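Local coordinates for protein Pcdhgc3 (Mus musculus, PDB 4ZI8) that probably acts as a calcium-dependent cell-adhesion protein that may establish and maintain specific neuronal connections, at residues A254-T259 and I269-G274; E283-D288 and K306-Y311. All coordinates share one frame; numbering follows the deposited sequence.

Interaction 1 of 2, residues A254-T259 and I269-G274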
loop_
_atom_site.group_PDB
_atom_site.type_symbol
_atom_site.label_atom_id
_atom_site.label_comp_id
_atom_site.label_asym_id
_atom_site.label_seq_id
_atom_site.Cartn_x
_atom_site.Cartn_y
_atom_site.Cartn_z
ATOM N N ALA B 254 -33.534 25.233 -12.877
ATOM C CA ALA B 254 -32.747 24.346 -13.711
ATOM C C ALA B 254 -32.345 23.141 -12.881
ATOM O O ALA B 254 -32.369 23.213 -11.651
ATOM C CB ALA B 254 -31.503 25.065 -14.262
ATOM N N GLN B 255 -32.019 22.034 -13.537
ATOM C CA GLN B 255 -31.296 20.961 -12.851
ATOM C C GLN B 255 -29.971 20.670 -13.571
ATOM O O GLN B 255 -29.955 20.298 -14.748
ATOM C CB GLN B 255 -32.140 19.693 -12.754
ATOM C CG GLN B 255 -31.461 18.571 -11.977
ATOM C CD GLN B 255 -32.359 17.372 -11.775
ATOM O OE1 GLN B 255 -33.272 17.120 -12.568
ATOM N NE2 GLN B 255 -32.122 16.634 -10.703
ATOM N N VAL B 256 -28.853 20.845 -12.871
ATOM C CA VAL B 256 -27.569 20.566 -13.484
ATOM C C VAL B 256 -27.150 19.128 -13.152
ATOM O O VAL B 256 -27.595 18.548 -12.152
ATOM C CB VAL B 256 -26.507 21.562 -13.032
ATOM C CG1 VAL B 256 -26.998 23.011 -13.307
ATOM C CG2 VAL B 256 -26.200 21.375 -11.544
ATOM N N LEU B 257 -26.328 18.539 -14.007
ATOM C CA LEU B 257 -25.966 17.139 -13.815
ATOM C C LEU B 257 -24.514 16.906 -14.194
ATOM O O LEU B 257 -24.113 17.160 -15.336
ATOM C CB LEU B 257 -26.883 16.228 -14.629
ATOM C CG LEU B 257 -26.462 14.746 -14.649
ATOM C CD1 LEU B 257 -26.577 14.131 -13.259
ATOM C CD2 LEU B 257 -27.234 13.929 -15.675
ATOM N N ALA B 258 -23.729 16.422 -13.232
ATOM C CA ALA B 258 -22.357 15.979 -13.492
ATOM C C ALA B 258 -22.264 14.504 -13.194
ATOM O O ALA B 258 -23.064 13.996 -12.415
ATOM C CB ALA B 258 -21.365 16.755 -12.639
ATOM N N THR B 259 -21.301 13.818 -13.804
ATOM C CA THR B 259 -21.059 12.406 -13.504
ATOM C C THR B 259 -19.583 12.194 -13.183
ATOM O O THR B 259 -18.745 13.020 -13.536
ATOM C CB THR B 259 -21.446 11.493 -14.666
ATOM O OG1 THR B 259 -20.607 11.795 -15.785
ATOM C CG2 THR B 259 -22.894 11.705 -15.063
ATOM N N ILE B 269 -21.259 12.754 -6.072
ATOM C CA ILE B 269 -21.153 14.175 -6.384
ATOM C C ILE B 269 -21.960 15.083 -5.468
ATOM O O ILE B 269 -23.124 14.772 -5.102
ATOM C CB ILE B 269 -21.548 14.394 -7.836
ATOM C CG1 ILE B 269 -20.350 14.005 -8.700
ATOM C CG2 ILE B 269 -21.941 15.863 -8.093
ATOM C CD1 ILE B 269 -20.742 13.467 -10.021
ATOM N N VAL B 270 -21.297 16.165 -5.056
ATOM C CA VAL B 270 -21.906 17.239 -4.280
ATOM C C VAL B 270 -21.973 18.526 -5.110
ATOM O O VAL B 270 -20.954 18.963 -5.650
ATOM C CB VAL B 270 -21.113 17.547 -3.007
ATOM C CG1 VAL B 270 -21.756 18.739 -2.251
ATOM C CG2 VAL B 270 -21.014 16.337 -2.132
ATOM N N TYR B 271 -23.156 19.129 -5.197
ATOM C CA TYR B 271 -23.315 20.372 -5.953
ATOM C C TYR B 271 -23.322 21.563 -5.016
ATOM O O TYR B 271 -23.957 21.521 -3.980
ATOM C CB TYR B 271 -24.611 20.358 -6.768
ATOM C CG TYR B 271 -24.677 19.246 -7.776
ATOM C CD1 TYR B 271 -23.964 19.334 -8.967
ATOM C CD2 TYR B 271 -25.439 18.101 -7.540
ATOM C CE1 TYR B 271 -24.002 18.318 -9.896
ATOM C CE2 TYR B 271 -25.491 17.067 -8.477
ATOM C CZ TYR B 271 -24.766 17.188 -9.655
ATOM O OH TYR B 271 -24.791 16.196 -10.604
ATOM N N SER B 272 -22.632 22.640 -5.382
ATOM C CA SER B 272 -22.607 23.830 -4.544
ATOM C C SER B 272 -22.441 25.043 -5.433
ATOM O O SER B 272 -22.075 24.905 -6.613
ATOM C CB SER B 272 -21.480 23.761 -3.507
ATOM O OG SER B 272 -20.207 23.743 -4.128
ATOM N N PHE B 273 -22.735 26.215 -4.880
ATOM C CA PHE B 273 -22.467 27.453 -5.580
ATOM C C PHE B 273 -20.968 27.655 -5.651
ATOM O O PHE B 273 -20.276 27.570 -4.634
ATOM C CB PHE B 273 -23.135 28.642 -4.877
ATOM C CG PHE B 273 -24.630 28.664 -5.026
ATOM C CD1 PHE B 273 -25.212 28.786 -6.279
ATOM C CD2 PHE B 273 -25.455 28.557 -3.917
ATOM C CE1 PHE B 273 -26.615 28.801 -6.420
ATOM C CE2 PHE B 273 -26.835 28.583 -4.045
ATOM C CZ PHE B 273 -27.417 28.704 -5.287
ATOM N N GLY B 274 -20.469 27.916 -6.854
ATOM C CA GLY B 274 -19.037 28.144 -7.054
ATOM C C GLY B 274 -18.578 29.416 -6.369
ATOM O O GLY B 274 -19.395 30.301 -6.103
#
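Y271 reaches across the sandwich from strand 269-273 and ends its phenol on the backbone of A258, whose N-H points at the hydroxyl oxygen. The bond from A258 N to Y271 OH is short, 2.8 Å, and almost perfectly straight at 178°. The nitrogen lies at the ring edge, in its plane. A tyrosine suits this place because it is apolar along most of its length and polar only at the end, where a main-chain N-H takes a partner just as strand 252-259 resumes after its break. With the residue facing inward, CG anti to the carbonyl carbon (chi1 -61°) lays the ring alongside V256 with its hydroxyl at A258.

Around this bond the packing is tight and apolar. V256 CG2 lies 4.0 Å from Y271 CD1, the two side chains running alongside in opposing senses, and the small methyl of A258 sits 4.1 Å from Y271 CE1. I269 adds two branches: its CG2 rests over one ring face, offset toward the rim, while its CD1 comes within 3.4 Å of A258 O. The small alanine methyl suits the narrow space between the ring and I269 CD1.

The contact thins out toward solvent. The side chain of L257 starts away from strand 269-273, and its CD1 merely grazes Y271 OH at 3.8 Å; T259 is likewise exposed and meets I269 CD1 through its carbonyl carbon.

F234 of strand 233-234 touches V256, A258 and Y271, while L287 of strand 285-287 also packs on Y271. From strand 307-316, I312 meets V256, and A314 meets both A258 and I269.

Interaction 2 of 2, residues E283-D288 and K306-Y311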
loop_
_atom_site.group_PDB
_atom_site.type_symbol
_atom_site.label_atom_id
_atom_site.label_comp_id
_atom_site.label_asym_id
_atom_site.label_seq_id
_atom_site.Cartn_x
_atom_site.Cartn_y
_atom_site.Cartn_z
ATOM N N GLU B 283 -28.788 34.203 -1.584
ATOM C CA GLU B 283 -29.995 34.786 -1.062
ATOM C C GLU B 283 -31.090 34.753 -2.113
ATOM O O GLU B 283 -32.267 34.695 -1.792
ATOM C CB GLU B 283 -29.719 36.214 -0.589
ATOM C CG GLU B 283 -28.711 36.273 0.560
ATOM C CD GLU B 283 -29.293 35.750 1.860
ATOM O OE1 GLU B 283 -30.492 35.397 1.863
ATOM O OE2 GLU B 283 -28.567 35.697 2.887
ATOM N N LEU B 284 -30.709 34.775 -3.376
ATOM C CA LEU B 284 -31.691 34.830 -4.443
ATOM C C LEU B 284 -32.045 33.436 -4.959
ATOM O O LEU B 284 -33.186 33.187 -5.361
ATOM C CB LEU B 284 -31.172 35.713 -5.580
ATOM C CG LEU B 284 -32.114 35.874 -6.770
ATOM C CD1 LEU B 284 -33.499 36.359 -6.312
ATOM C CD2 LEU B 284 -31.522 36.852 -7.782
ATOM N N PHE B 285 -31.072 32.528 -4.931
ATOM C CA PHE B 285 -31.278 31.172 -5.414
ATOM C C PHE B 285 -30.979 30.143 -4.327
ATOM O O PHE B 285 -30.321 30.446 -3.331
ATOM C CB PHE B 285 -30.409 30.905 -6.647
ATOM C CG PHE B 285 -30.725 31.804 -7.802
ATOM C CD1 PHE B 285 -31.798 31.524 -8.636
ATOM C CD2 PHE B 285 -29.968 32.942 -8.038
ATOM C CE1 PHE B 285 -32.104 32.362 -9.700
ATOM C CE2 PHE B 285 -30.264 33.794 -9.096
ATOM C CZ PHE B 285 -31.338 33.508 -9.928
ATOM N N ALA B 286 -31.485 28.928 -4.526
ATOM C CA ALA B 286 -31.158 27.806 -3.668
ATOM C C ALA B 286 -30.733 26.637 -4.562
ATOM O O ALA B 286 -31.171 26.527 -5.711
ATOM C CB ALA B 286 -32.321 27.432 -2.795
ATOM N N LEU B 287 -29.882 25.768 -4.040
ATOM C CA LEU B 287 -29.359 24.688 -4.835
ATOM C C LEU B 287 -29.330 23.407 -3.994
ATOM O O LEU B 287 -28.725 23.376 -2.921
ATOM C CB LEU B 287 -27.960 25.041 -5.343
ATOM C CG LEU B 287 -27.208 23.914 -6.060
ATOM C CD1 LEU B 287 -27.763 23.654 -7.452
ATOM C CD2 LEU B 287 -25.713 24.249 -6.126
ATOM N N ASP B 288 -30.005 22.361 -4.444
ATOM C CA ASP B 288 -29.913 21.104 -3.709
ATOM C C ASP B 288 -28.570 20.441 -3.944
ATOM O O ASP B 288 -28.217 20.125 -5.085
ATOM C CB ASP B 288 -31.026 20.150 -4.106
ATOM C CG ASP B 288 -31.131 18.981 -3.165
ATOM O OD1 ASP B 288 -30.281 18.069 -3.240
ATOM O OD2 ASP B 288 -32.062 18.980 -2.331
ATOM N N LYS B 306 -32.017 41.921 -15.232
ATOM C CA LYS B 306 -32.630 41.151 -16.301
ATOM C C LYS B 306 -32.005 39.780 -16.500
ATOM O O LYS B 306 -32.634 38.883 -17.060
ATOM C CB LYS B 306 -32.549 41.928 -17.605
ATOM C CG LYS B 306 -33.464 43.137 -17.618
ATOM C CD LYS B 306 -33.154 44.083 -18.766
ATOM C CE LYS B 306 -34.109 45.270 -18.727
ATOM N NZ LYS B 306 -34.289 45.779 -17.335
ATOM N N LEU B 307 -30.765 39.626 -16.061
ATOM C CA LEU B 307 -30.041 38.404 -16.319
ATOM C C LEU B 307 -29.144 38.073 -15.130
ATOM O O LEU B 307 -28.373 38.920 -14.687
ATOM C CB LEU B 307 -29.210 38.535 -17.596
ATOM C CG LEU B 307 -28.304 37.331 -17.909
ATOM C CD1 LEU B 307 -29.088 36.031 -18.151
ATOM C CD2 LEU B 307 -27.370 37.622 -19.082
ATOM N N HIS B 308 -29.256 36.851 -14.620
ATOM C CA HIS B 308 -28.374 36.385 -13.552
ATOM C C HIS B 308 -27.452 35.299 -14.098
ATOM O O HIS B 308 -27.915 34.409 -14.817
ATOM C CB HIS B 308 -29.193 35.858 -12.364
ATOM C CG HIS B 308 -30.103 36.883 -11.756
ATOM N ND1 HIS B 308 -29.675 37.802 -10.819
ATOM C CD2 HIS B 308 -31.418 37.143 -11.966
ATOM C CE1 HIS B 308 -30.685 38.591 -10.489
ATOM N NE2 HIS B 308 -31.754 38.203 -11.161
ATOM N N GLU B 309 -26.155 35.401 -13.800
ATOM C CA GLU B 309 -25.175 34.374 -14.151
ATOM C C GLU B 309 -24.792 33.585 -12.914
ATOM O O GLU B 309 -24.189 34.132 -12.009
ATOM C CB GLU B 309 -23.905 34.976 -14.739
ATOM C CG GLU B 309 -24.037 35.586 -16.092
ATOM C CD GLU B 309 -22.696 35.657 -16.823
ATOM O OE1 GLU B 309 -21.881 34.699 -16.689
ATOM O OE2 GLU B 309 -22.470 36.672 -17.528
ATOM N N ILE B 310 -25.120 32.313 -12.875
ATOM C CA ILE B 310 -24.856 31.521 -11.693
ATOM C C ILE B 310 -23.873 30.396 -12.000
ATOM O O ILE B 310 -24.112 29.586 -12.887
ATOM C CB ILE B 310 -26.126 30.901 -11.153
ATOM C CG1 ILE B 310 -27.159 31.989 -10.888
ATOM C CG2 ILE B 310 -25.831 30.078 -9.903
ATOM C CD1 ILE B 310 -28.517 31.425 -10.982
ATOM N N TYR B 311 -22.782 30.331 -11.264
ATOM C CA TYR B 311 -21.831 29.260 -11.496
ATOM C C TYR B 311 -22.037 28.181 -10.446
ATOM O O TYR B 311 -22.207 28.467 -9.252
ATOM C CB TYR B 311 -20.389 29.756 -11.468
ATOM C CG TYR B 311 -20.006 30.622 -12.632
ATOM C CD1 TYR B 311 -20.393 31.949 -12.682
ATOM C CD2 TYR B 311 -19.239 30.122 -13.667
ATOM C CE1 TYR B 311 -20.032 32.763 -13.738
ATOM C CE2 TYR B 311 -18.869 30.927 -14.729
ATOM C CZ TYR B 311 -19.272 32.247 -14.758
ATOM O OH TYR B 311 -18.919 33.068 -15.808
#
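F285 presents one ring face to I310 and its edge to H308, so a single phenyl group serves H308 and I310, the inward-facing residues of segment 306-311. I310 CD1 stands almost over the ring centre, 3.5 Å from the centroid and 12° off the normal, a close CH-pi contact. On the opposite face lies CG of the preceding L284, offset toward the rim, and the phenyl is thus sandwiched between two aliphatic chains. The F285 edge meets the H308 face in a T-shaped pair, with centroids 5.6 Å apart and planes at 75°.

L284 extends with CG anti to the backbone N (chi1 -179°), which carries its CD2 past the phenyl and over the imidazole, 3.6 Å from the H308 centroid in a second CH-pi contact. The methyl sits toward the rim and comes nearest H308 CE1, at 3.3 Å. H308 CG, anti to its carbonyl carbon, stands the imidazole up against L284 CD2 and the F285 edge. Histidine fits this partly exposed end of the core because it offers an aromatic face to its neighbours yet tolerates water nearby. Cutting F285 back to an alanine is likely to open a gap between L284 and I310 and leave the H308 ring without its edge-to-face partner.

L294 and I296 of strand 293-296, together with F273, also pack on F285. L284 at the end of helix 281-284 and F285 at the start of edge strand 285-287 pack on strand 307-316 of the facing sheet: this is packing between the two sheets at the partly exposed margin of the core of the Greek-key beta-sandwich that defines a cadherin repeat.

How the interactions relate
Both contacts bridge the two sheets of the same cadherin repeat, and neither is wholly buried. Interaction 1 starts from strand 252-259 and interaction 2 from edge strand 285-287, which belong to one sheet; their partners, strands 269-273 and 307-316, are neighbours in the other. Interaction 1 lies nearer the calcium-bearing junction with the preceding repeat and combines apolar packing with a buried polar anchor. Interaction 2, farther along the repeat, has no hydrogen bond between its segments and relies on aromatic and CH-pi contacts. The two centres are 13 Å apart, joined by L287 packing on F273 and by a probable hydrogen bond, G274 N to Y311 O, 3.0 Å.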